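Local coordinates for crystal protein (Bacillus thuringiensis serovar dakota, PDB 2ZTB) that is parasporin-2 in its proteolytically activated form, a toxin that recognizes cancer cells and probably forms pores in their membranes as aerolysin-type beta-hairpin toxins do, at residues 90-96 with 162-168; 82-86 with 102-106; 106-112 with 229-235. One frame throughout, in Å; residues are numbered along the deposited sequence.

Contact 1: 90-96 with 162-168; sequences NNTNEPF and VTVPAQS
Asn90 reaches across to the chain at Val164 and Pro165 and makes the polar centre of this contact, in which the connection 90-96 lies against the turn at the end of strand 147-164. Its CG stands anti to the backbone N (chi1 -165°), which carries the amide in over the opposing turn. ND2 gives a hydrogen bond to Val164 O at 2.8 Å, another to Glu94 O of its own loop at 3.0 Å, and a weak one to Pro165 O. On the other branch, OD1 accepts from Thr92 N at 3.2 Å and closes an Asx turn. An asparagine suits the place because one short amide can donate to both segments while bending its own chain.

Val164 O is shared: Asn90 ND2 and Phe96 N (3.3 Å) approach it from opposite faces of its carbonyl plane. The return bond, from Val164 N to Phe96 O at 2.9 Å, completes an antiparallel hydrogen-bonded pair. Close to this ladder, Val164 CG1 sits over one face of the Phe96 ring, 3.7 Å from its centroid, a CH-pi contact in which the branched valine meets the flat ring. Where the connection begins, Asn90 N bonds Ser168 O at 2.8 Å.

The outer side is looser and largely solvent-exposed. Pro95 rests its CB 4.0 Å from Pro165 CA, and the small Ala166 methyl abuts Asn93 O, with no side-chain hydrogen bond to tie either pair. The chemistry implies that the two connections, at the end of the elongated molecule where Leu248, the last ordered residue, also lies, are joined mainly by backbone carbonyls and one buried amide, with the Phe96-Val164 contact as the main apolar one.

Contact 2: 82-86 with 102-106; sequences ILAQD and ITGSF. With EDO (1,2-ethanediol), chain G.
With CG1 anti to its backbone N (chi1 -177°), Ile102 extends its longer branch toward Ala84 and Asp86, while Asp86, with CG anti to its own carbonyl carbon (chi1 -72°), brings its carboxylate past that branch in the opposite direction. The segment 82-86 carries a classic beta bulge: Leu83 and Ala84 both face Leu174 of strand 168-199. The bulge lies where strand 61-90 approaches strand 96-116 side chain first, each strand keeping its backbone bonds for another neighbour, Leu174 and Ile172 on one side, Lys158 and Val156 of strand 147-164 on the other.

Because Leu83 and Ala84 both point toward 102-106, two apolar contacts form close together. Ala84 CB lies 3.5 Å from Ile102 CG1 and only 3.2 Å from Thr103 O, a spacing that a methyl group can accept. Gly104 stands opposite, its bare CA 3.8 Å from Leu83 O, so the bulged chain can come close without meeting a side chain. Further along, Leu83 CD2 touches the edge of the Phe106 ring at CD1, 3.8 Å away, the two side chains crossing at a slant; Phe238 and Ile178 add to the same apolar cluster. A water links Leu83 O to Ser105 O, although its distance to the former is short enough to be doubtful.

Polar chemistry resumes at Asp86, whose OD2 passes 3.3 Å from Ile102 CG1. That oxygen accepts a hydrogen bond from O1 of a 1,2-ethanediol, probably from the crystallisation liquor, at 2.8 Å, and the same O1 accepts from Thr103 N at 3.0 Å.

Contact 3: 106-112 with 229-235; sequences FTNTSTV and TVTNVSS
Phe106 lays one face of its ring on Ser235, whose CB stands almost directly above the ring centre, 3.5 Å from the centroid and 6° off the normal. A serine suits this position because its slim CB can approach the ring in a CH-pi contact. The cost is polar: Ser235 OG, like nearby Asn108 OD1, is buried with no partner in the model. Asn108 leans its amide against Ser234, OD1 lying 3.5 Å from Ser234 CB.

From here the two strands run antiparallel in regular register. Thr109 pairs with Val233, the side chains side by side and pointing the same way, with Thr109 OG1 3.6 Å from Val233 CB; beta-branched residues suit such an extended ladder. Thr111 and Thr231 continue the same face. Both are hydrogen-bonded pairs, each closed by backbone bonds both ways, among them Val233 N to Thr109 O at 2.7 Å. A water donates to Thr111 O and meets Thr231 OG1.

The other face holds the non-hydrogen-bonded pairs, Ser110 with Asn232 and Val112 with Val230. Asn232 extends with CG anti to the backbone N (chi1 -169°), and its OD1 accepts from Ser110 OG at 2.8 Å, the hydroxyl tilted 30° from the carbonyl plane. Over this face lies the two-stranded hairpin: strand 126-132 meets Val230 and Asn232, strand 136-142 meets Ser110 and Val112. As in aerolysin-type toxins, such a hairpin is probably the membrane-inserting element. Within the sheet, strand 147-164 pairs with the outer edge of 106-112 and strand 168-199 flanks 229-235; on the threonine face Thr149, Lys180 and Ser182 of these neighbours touch the pair.

Overall arrangement
The three contacts follow the long axis of an extended, mostly beta protein. Contact 1 lies outermost, its centre about 55 Å from the centre of the chain, contact 2 about 32 Å and contact 3 about 13 Å. Strand 96-116 threads them together: it starts at Phe96 in contact 1, supplies 102-106 to contact 2, and passes through Phe106, shared by contacts 2 and 3, into 106-112. Centres of contacts 1 and 2 are about 23 Å apart, those of 2 and 3 about 19 Å. Of the bound groups, the ethanediol touches contact 2, while a lutetium ion lies about 11 Å from the side chain of Ser234 in contact 3.

Contact 1: 90-96 with 162-168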
loop_
_atom_site.group_PDB
_atom_site.type_symbol
_atom_site.label_atom_id
_atom_site.label_comp_id
_atom_site.label_asym_id
_atom_site.label_seq_id
_atom_site.Cartn_x
_atom_site.Cartn_y
_atom_site.Cartn_z
ATOM N N ASN A 90 22.020 34.207 -32.760
ATOM C CA ASN A 90 22.097 34.952 -34.016
ATOM C C ASN A 90 23.444 35.661 -34.138
ATOM O O ASN A 90 23.673 36.703 -33.510
ATOM C CB ASN A 90 20.942 35.959 -34.142
ATOM C CG ASN A 90 20.773 36.490 -35.562
ATOM O OD1 ASN A 90 21.553 36.165 -36.463
ATOM N ND2 ASN A 90 19.742 37.310 -35.768
ATOM N N ASN A 91 24.327 35.076 -34.944
ATOM C CA ASN A 91 25.682 35.594 -35.127
ATOM C C ASN A 91 25.816 36.532 -36.323
ATOM O O ASN A 91 26.923 36.911 -36.689
ATOM C CB ASN A 91 26.692 34.442 -35.220
ATOM C CG ASN A 91 26.981 33.809 -33.867
ATOM O OD1 ASN A 91 27.363 34.495 -32.918
ATOM N ND2 ASN A 91 26.800 32.492 -33.773
ATOM N N THR A 92 24.682 36.909 -36.914
ATOM C CA THR A 92 24.661 37.785 -38.088
ATOM C C THR A 92 24.233 39.207 -37.725
ATOM O O THR A 92 23.811 39.470 -36.601
ATOM C CB THR A 92 23.741 37.239 -39.220
ATOM O OG1 THR A 92 22.362 37.428 -38.872
ATOM C CG2 THR A 92 24.016 35.756 -39.493
ATOM N N ASN A 93 24.348 40.117 -38.690
ATOM C CA ASN A 93 23.978 41.519 -38.495
ATOM C C ASN A 93 22.493 41.779 -38.756
ATOM O O ASN A 93 22.002 42.897 -38.545
ATOM C CB ASN A 93 24.845 42.427 -39.378
ATOM C CG ASN A 93 26.336 42.251 -39.117
ATOM O OD1 ASN A 93 26.751 41.398 -38.331
ATOM N ND2 ASN A 93 27.147 43.065 -39.782
ATOM N N GLU A 94 21.795 40.743 -39.223
ATOM C CA GLU A 94 20.362 40.813 -39.506
ATOM C C GLU A 94 19.590 39.866 -38.580
ATOM O O GLU A 94 20.035 38.739 -38.336
ATOM C CB GLU A 94 20.067 40.452 -40.973
ATOM C CG GLU A 94 20.771 41.318 -42.022
ATOM C CD GLU A 94 20.097 42.672 -42.261
ATOM O OE1 GLU A 94 18.984 42.911 -41.736
ATOM O OE2 GLU A 94 20.689 43.503 -42.992
ATOM N N PRO A 95 18.434 40.325 -38.060
ATOM C CA PRO A 95 17.540 39.444 -37.323
ATOM C C PRO A 95 17.016 38.320 -38.218
ATOM O O PRO A 95 16.913 38.501 -39.437
ATOM C CB PRO A 95 16.389 40.377 -36.908
ATOM C CG PRO A 95 16.449 41.518 -37.863
ATOM C CD PRO A 95 17.904 41.702 -38.132
ATOM N N PHE A 96 16.728 37.161 -37.626
ATOM C CA PHE A 96 15.998 36.118 -38.340
ATOM C C PHE A 96 14.850 35.555 -37.494
ATOM O O PHE A 96 14.907 35.566 -36.260
ATOM C CB PHE A 96 16.937 35.015 -38.871
ATOM C CG PHE A 96 17.517 34.114 -37.804
ATOM C CD1 PHE A 96 18.856 34.238 -37.428
ATOM C CD2 PHE A 96 16.740 33.118 -37.203
ATOM C CE1 PHE A 96 19.407 33.403 -36.454
ATOM C CE2 PHE A 96 17.274 32.277 -36.227
ATOM C CZ PHE A 96 18.614 32.417 -35.849
ATOM N N VAL A 162 10.032 32.049 -33.438
ATOM C CA VAL A 162 10.752 33.087 -32.696
ATOM C C VAL A 162 11.662 33.957 -33.568
ATOM O O VAL A 162 12.320 33.472 -34.501
ATOM C CB VAL A 162 11.441 32.536 -31.354
ATOM C CG1 VAL A 162 11.469 31.013 -31.301
ATOM C CG2 VAL A 162 12.823 33.144 -31.096
ATOM N N THR A 163 11.651 35.255 -33.283
ATOM C CA THR A 163 12.558 36.207 -33.925
ATOM C C THR A 163 13.707 36.491 -32.970
ATOM O O THR A 163 13.489 36.834 -31.802
ATOM C CB THR A 163 11.849 37.534 -34.275
ATOM O OG1 THR A 163 10.685 37.266 -35.068
ATOM C CG2 THR A 163 12.788 38.480 -35.053
ATOM N N VAL A 164 14.931 36.319 -33.454
ATOM C CA VAL A 164 16.096 36.682 -32.651
ATOM C C VAL A 164 16.817 37.862 -33.316
ATOM O O VAL A 164 17.251 37.762 -34.475
ATOM C CB VAL A 164 17.010 35.453 -32.255
ATOM C CG1 VAL A 164 17.366 34.595 -33.457
ATOM C CG2 VAL A 164 18.263 35.906 -31.496
ATOM N N PRO A 165 16.868 39.011 -32.606
ATOM C CA PRO A 165 17.499 40.237 -33.102
ATOM C C PRO A 165 18.975 40.065 -33.473
ATOM O O PRO A 165 19.586 39.028 -33.170
ATOM C CB PRO A 165 17.336 41.233 -31.942
ATOM C CG PRO A 165 16.885 40.455 -30.779
ATOM C CD PRO A 165 16.260 39.198 -31.275
ATOM N N ALA A 166 19.518 41.106 -34.108
ATOM C CA ALA A 166 20.834 41.103 -34.755
ATOM C C ALA A 166 21.935 40.322 -34.032
ATOM O O ALA A 166 22.319 39.241 -34.474
ATOM C CB ALA A 166 21.282 42.544 -35.053
ATOM N N GLN A 167 22.440 40.860 -32.928
ATOM C CA GLN A 167 23.621 40.279 -32.279
ATOM C C GLN A 167 23.270 39.781 -30.905
ATOM O O GLN A 167 23.677 40.362 -29.896
ATOM C CB GLN A 167 24.780 41.291 -32.205
ATOM C CG GLN A 167 25.499 41.535 -33.530
ATOM C CD GLN A 167 26.200 40.293 -34.083
ATOM O OE1 GLN A 167 26.220 40.081 -35.295
ATOM N NE2 GLN A 167 26.784 39.479 -33.200
ATOM N N SER A 168 22.518 38.686 -30.874
ATOM C CA SER A 168 21.909 38.218 -29.638
ATOM C C SER A 168 21.578 36.733 -29.641
ATOM O O SER A 168 21.598 36.061 -30.678
ATOM C CB SER A 168 20.641 39.028 -29.347
ATOM O OG SER A 168 19.896 39.227 -30.535
#

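Contact 2: 82-86 with 102-106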
loop_
_atom_site.group_PDB
_atom_site.type_symbol
_atom_site.label_atom_id
_atom_site.label_comp_id
_atom_site.label_asym_id
_atom_site.label_seq_id
_atom_site.Cartn_x
_atom_site.Cartn_y
_atom_site.Cartn_z
ATOM N N ILE A 82 11.337 23.271 -15.386
ATOM C CA ILE A 82 11.832 23.306 -16.755
ATOM C C ILE A 82 12.031 21.883 -17.246
ATOM O O ILE A 82 12.843 21.127 -16.691
ATOM C CB ILE A 82 13.179 24.071 -16.885
ATOM C CG1 ILE A 82 13.204 25.364 -16.054
ATOM C CG2 ILE A 82 13.513 24.345 -18.345
ATOM C CD1 ILE A 82 12.161 26.379 -16.390
ATOM N N LEU A 83 11.281 21.521 -18.283
ATOM C CA LEU A 83 11.396 20.197 -18.892
ATOM C C LEU A 83 12.340 20.198 -20.083
ATOM O O LEU A 83 12.906 19.166 -20.436
ATOM C CB LEU A 83 10.028 19.654 -19.321
ATOM C CG LEU A 83 8.961 19.342 -18.265
ATOM C CD1 LEU A 83 7.846 18.509 -18.912
ATOM C CD2 LEU A 83 9.542 18.619 -17.041
ATOM N N ALA A 84 12.498 21.355 -20.710
ATOM C CA ALA A 84 13.385 21.493 -21.855
ATOM C C ALA A 84 13.805 22.933 -21.950
ATOM O O ALA A 84 13.068 23.823 -21.538
ATOM C CB ALA A 84 12.693 21.058 -23.139
ATOM N N GLN A 85 15.001 23.154 -22.479
ATOM C CA GLN A 85 15.511 24.487 -22.686
ATOM C C GLN A 85 16.474 24.520 -23.869
ATOM O O GLN A 85 17.397 23.717 -23.953
ATOM C CB GLN A 85 16.195 25.002 -21.422
ATOM C CG GLN A 85 16.507 26.480 -21.478
ATOM C CD GLN A 85 17.251 26.975 -20.271
ATOM O OE1 GLN A 85 18.392 27.407 -20.381
ATOM N NE2 GLN A 85 16.613 26.941 -19.118
ATOM N N ASP A 86 16.241 25.470 -24.772
ATOM C CA ASP A 86 17.026 25.623 -25.984
ATOM C C ASP A 86 17.326 27.096 -26.213
ATOM O O ASP A 86 16.493 27.964 -25.953
ATOM C CB ASP A 86 16.288 25.022 -27.191
ATOM C CG ASP A 86 16.267 23.493 -27.165
ATOM O OD1 ASP A 86 17.331 22.864 -27.380
ATOM O OD2 ASP A 86 15.192 22.909 -26.911
ATOM N N ILE A 102 10.706 22.251 -29.526
ATOM C CA ILE A 102 11.324 21.991 -28.238
ATOM C C ILE A 102 10.630 20.750 -27.616
ATOM O O ILE A 102 9.408 20.641 -27.642
ATOM C CB ILE A 102 11.326 23.283 -27.314
ATOM C CG1 ILE A 102 12.056 23.022 -25.991
ATOM C CG2 ILE A 102 9.901 23.780 -26.983
ATOM C CD1 ILE A 102 12.628 24.298 -25.316
ATOM N N THR A 103 11.426 19.813 -27.100
ATOM C CA THR A 103 10.951 18.515 -26.643
ATOM C C THR A 103 11.466 18.217 -25.248
ATOM O O THR A 103 12.639 18.430 -24.956
ATOM C CB THR A 103 11.373 17.368 -27.611
ATOM O OG1 THR A 103 10.997 17.699 -28.949
ATOM C CG2 THR A 103 10.687 16.048 -27.243
ATOM N N GLY A 104 10.565 17.741 -24.385
ATOM C CA GLY A 104 10.909 17.258 -23.055
ATOM C C GLY A 104 10.214 15.936 -22.770
ATOM O O GLY A 104 9.239 15.581 -23.430
ATOM N N SER A 105 10.739 15.182 -21.802
ATOM C CA SER A 105 9.995 14.055 -21.255
ATOM C C SER A 105 10.002 14.009 -19.745
ATOM O O SER A 105 10.941 14.454 -19.085
ATOM C CB SER A 105 10.414 12.708 -21.842
ATOM O OG SER A 105 11.790 12.492 -21.690
ATOM N N PHE A 106 8.910 13.477 -19.218
ATOM C CA PHE A 106 8.665 13.424 -17.811
ATOM C C PHE A 106 8.206 12.003 -17.532
ATOM O O PHE A 106 7.419 11.438 -18.294
ATOM C CB PHE A 106 7.565 14.428 -17.470
ATOM C CG PHE A 106 7.314 14.598 -16.002
ATOM C CD1 PHE A 106 7.929 15.613 -15.303
ATOM C CD2 PHE A 106 6.425 13.761 -15.334
ATOM C CE1 PHE A 106 7.674 15.787 -13.971
ATOM C CE2 PHE A 106 6.162 13.933 -13.996
ATOM C CZ PHE A 106 6.784 14.938 -13.314
HETATM C C1 EDO G . 15.232 19.347 -27.898
HETATM O O1 EDO G . 14.397 20.241 -27.148
HETATM C C2 EDO G . 16.305 18.772 -26.978
HETATM O O2 EDO G . 16.905 17.598 -27.547
HETATM O O HOH W 1 12.848 16.807 -19.918
#

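Contact 3: 106-112 with 229-235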
loop_
_atom_site.group_PDB
_atom_site.type_symbol
_atom_site.label_atom_id
_atom_site.label_comp_id
_atom_site.label_asym_id
_atom_site.label_seq_id
_atom_site.Cartn_x
_atom_site.Cartn_y
_atom_site.Cartn_z
ATOM N N PHE A 106 8.910 13.477 -19.218
ATOM C CA PHE A 106 8.665 13.424 -17.811
ATOM C C PHE A 106 8.206 12.003 -17.532
ATOM O O PHE A 106 7.419 11.438 -18.294
ATOM C CB PHE A 106 7.565 14.428 -17.470
ATOM C CG PHE A 106 7.314 14.598 -16.002
ATOM C CD1 PHE A 106 7.929 15.613 -15.303
ATOM C CD2 PHE A 106 6.425 13.761 -15.334
ATOM C CE1 PHE A 106 7.674 15.787 -13.971
ATOM C CE2 PHE A 106 6.162 13.933 -13.996
ATOM C CZ PHE A 106 6.784 14.938 -13.314
ATOM N N THR A 107 8.729 11.416 -16.462
ATOM C CA THR A 107 8.335 10.081 -16.076
ATOM C C THR A 107 7.361 10.170 -14.899
ATOM O O THR A 107 7.739 10.582 -13.787
ATOM C CB THR A 107 9.567 9.197 -15.783
ATOM O OG1 THR A 107 10.365 9.137 -16.964
ATOM C CG2 THR A 107 9.158 7.788 -15.394
ATOM N N ASN A 108 6.099 9.831 -15.179
ATOM C CA ASN A 108 5.051 9.807 -14.160
ATOM C C ASN A 108 5.284 8.613 -13.266
ATOM O O ASN A 108 5.641 7.547 -13.755
ATOM C CB ASN A 108 3.648 9.669 -14.785
ATOM C CG ASN A 108 3.264 10.835 -15.683
ATOM O OD1 ASN A 108 3.790 11.950 -15.584
ATOM N ND2 ASN A 108 2.311 10.583 -16.556
ATOM N N THR A 109 5.099 8.787 -11.960
ATOM C CA THR A 109 5.132 7.641 -11.042
ATOM C C THR A 109 3.811 7.465 -10.302
ATOM O O THR A 109 3.143 8.445 -9.944
ATOM C CB THR A 109 6.293 7.726 -10.020
ATOM O OG1 THR A 109 6.219 8.963 -9.307
ATOM C CG2 THR A 109 7.643 7.622 -10.711
ATOM N N SER A 110 3.448 6.204 -10.085
ATOM C CA SER A 110 2.345 5.826 -9.189
ATOM C C SER A 110 2.890 4.893 -8.127
ATOM O O SER A 110 3.466 3.861 -8.458
ATOM C CB SER A 110 1.235 5.106 -9.952
ATOM O OG SER A 110 0.879 5.820 -11.118
ATOM N N THR A 111 2.714 5.263 -6.861
ATOM C CA THR A 111 3.265 4.505 -5.733
ATOM C C THR A 111 2.157 4.008 -4.776
ATOM O O THR A 111 1.261 4.770 -4.407
ATOM C CB THR A 111 4.325 5.341 -4.992
ATOM O OG1 THR A 111 5.367 5.695 -5.914
ATOM C CG2 THR A 111 4.948 4.568 -3.785
ATOM N N VAL A 112 2.196 2.722 -4.420
ATOM C CA VAL A 112 1.375 2.193 -3.306
ATOM C C VAL A 112 2.283 1.782 -2.120
ATOM O O VAL A 112 3.426 1.343 -2.309
ATOM C CB VAL A 112 0.426 1.034 -3.767
ATOM C CG1 VAL A 112 1.211 -0.245 -4.081
ATOM C CG2 VAL A 112 -0.689 0.767 -2.742
ATOM N N THR A 229 -1.100 4.331 1.716
ATOM C CA THR A 229 -1.224 5.519 0.885
ATOM C C THR A 229 -1.036 5.146 -0.580
ATOM O O THR A 229 -0.207 4.305 -0.930
ATOM C CB THR A 229 -0.181 6.586 1.284
ATOM O OG1 THR A 229 -0.276 6.826 2.689
ATOM C CG2 THR A 229 -0.422 7.920 0.531
ATOM N N VAL A 230 -1.822 5.787 -1.430
ATOM C CA VAL A 230 -1.649 5.692 -2.882
ATOM C C VAL A 230 -1.311 7.090 -3.415
ATOM O O VAL A 230 -2.067 8.035 -3.207
ATOM C CB VAL A 230 -2.856 4.991 -3.573
ATOM C CG1 VAL A 230 -4.180 5.644 -3.201
ATOM C CG2 VAL A 230 -2.670 4.928 -5.090
ATOM N N THR A 231 -0.116 7.211 -4.006
ATOM C CA THR A 231 0.407 8.457 -4.567
ATOM C C THR A 231 0.565 8.379 -6.103
ATOM O O THR A 231 0.766 7.293 -6.675
ATOM C CB THR A 231 1.730 8.839 -3.923
ATOM O OG1 THR A 231 1.545 8.973 -2.511
ATOM C CG2 THR A 231 2.245 10.169 -4.449
ATOM N N ASN A 232 0.392 9.527 -6.762
ATOM C CA ASN A 232 0.636 9.666 -8.194
ATOM C C ASN A 232 1.372 10.985 -8.385
ATOM O O ASN A 232 0.974 12.002 -7.810
ATOM C CB ASN A 232 -0.673 9.594 -9.003
ATOM C CG ASN A 232 -0.436 9.455 -10.520
ATOM O OD1 ASN A 232 -0.413 8.352 -11.056
ATOM N ND2 ASN A 232 -0.249 10.582 -11.207
ATOM N N VAL A 233 2.494 10.941 -9.105
ATOM C CA VAL A 233 3.249 12.158 -9.468
ATOM C C VAL A 233 3.217 12.302 -10.994
ATOM O O VAL A 233 3.613 11.393 -11.733
ATOM C CB VAL A 233 4.694 12.196 -8.868
ATOM C CG1 VAL A 233 5.389 13.537 -9.149
ATOM C CG2 VAL A 233 4.660 11.979 -7.341
ATOM N N SER A 234 2.657 13.416 -11.462
ATOM C CA SER A 234 2.543 13.671 -12.902
ATOM C C SER A 234 2.730 15.150 -13.228
ATOM O O SER A 234 2.637 16.022 -12.350
ATOM C CB SER A 234 1.218 13.140 -13.459
ATOM O OG SER A 234 0.106 13.816 -12.892
ATOM N N SER A 235 3.040 15.418 -14.489
ATOM C CA SER A 235 3.250 16.776 -14.943
ATOM C C SER A 235 2.011 17.200 -15.717
ATOM O O SER A 235 1.342 16.365 -16.316
ATOM C CB SER A 235 4.511 16.886 -15.800
ATOM O OG SER A 235 4.364 16.107 -16.964
HETATM O O HOH W 2 2.039 5.992 -1.738
#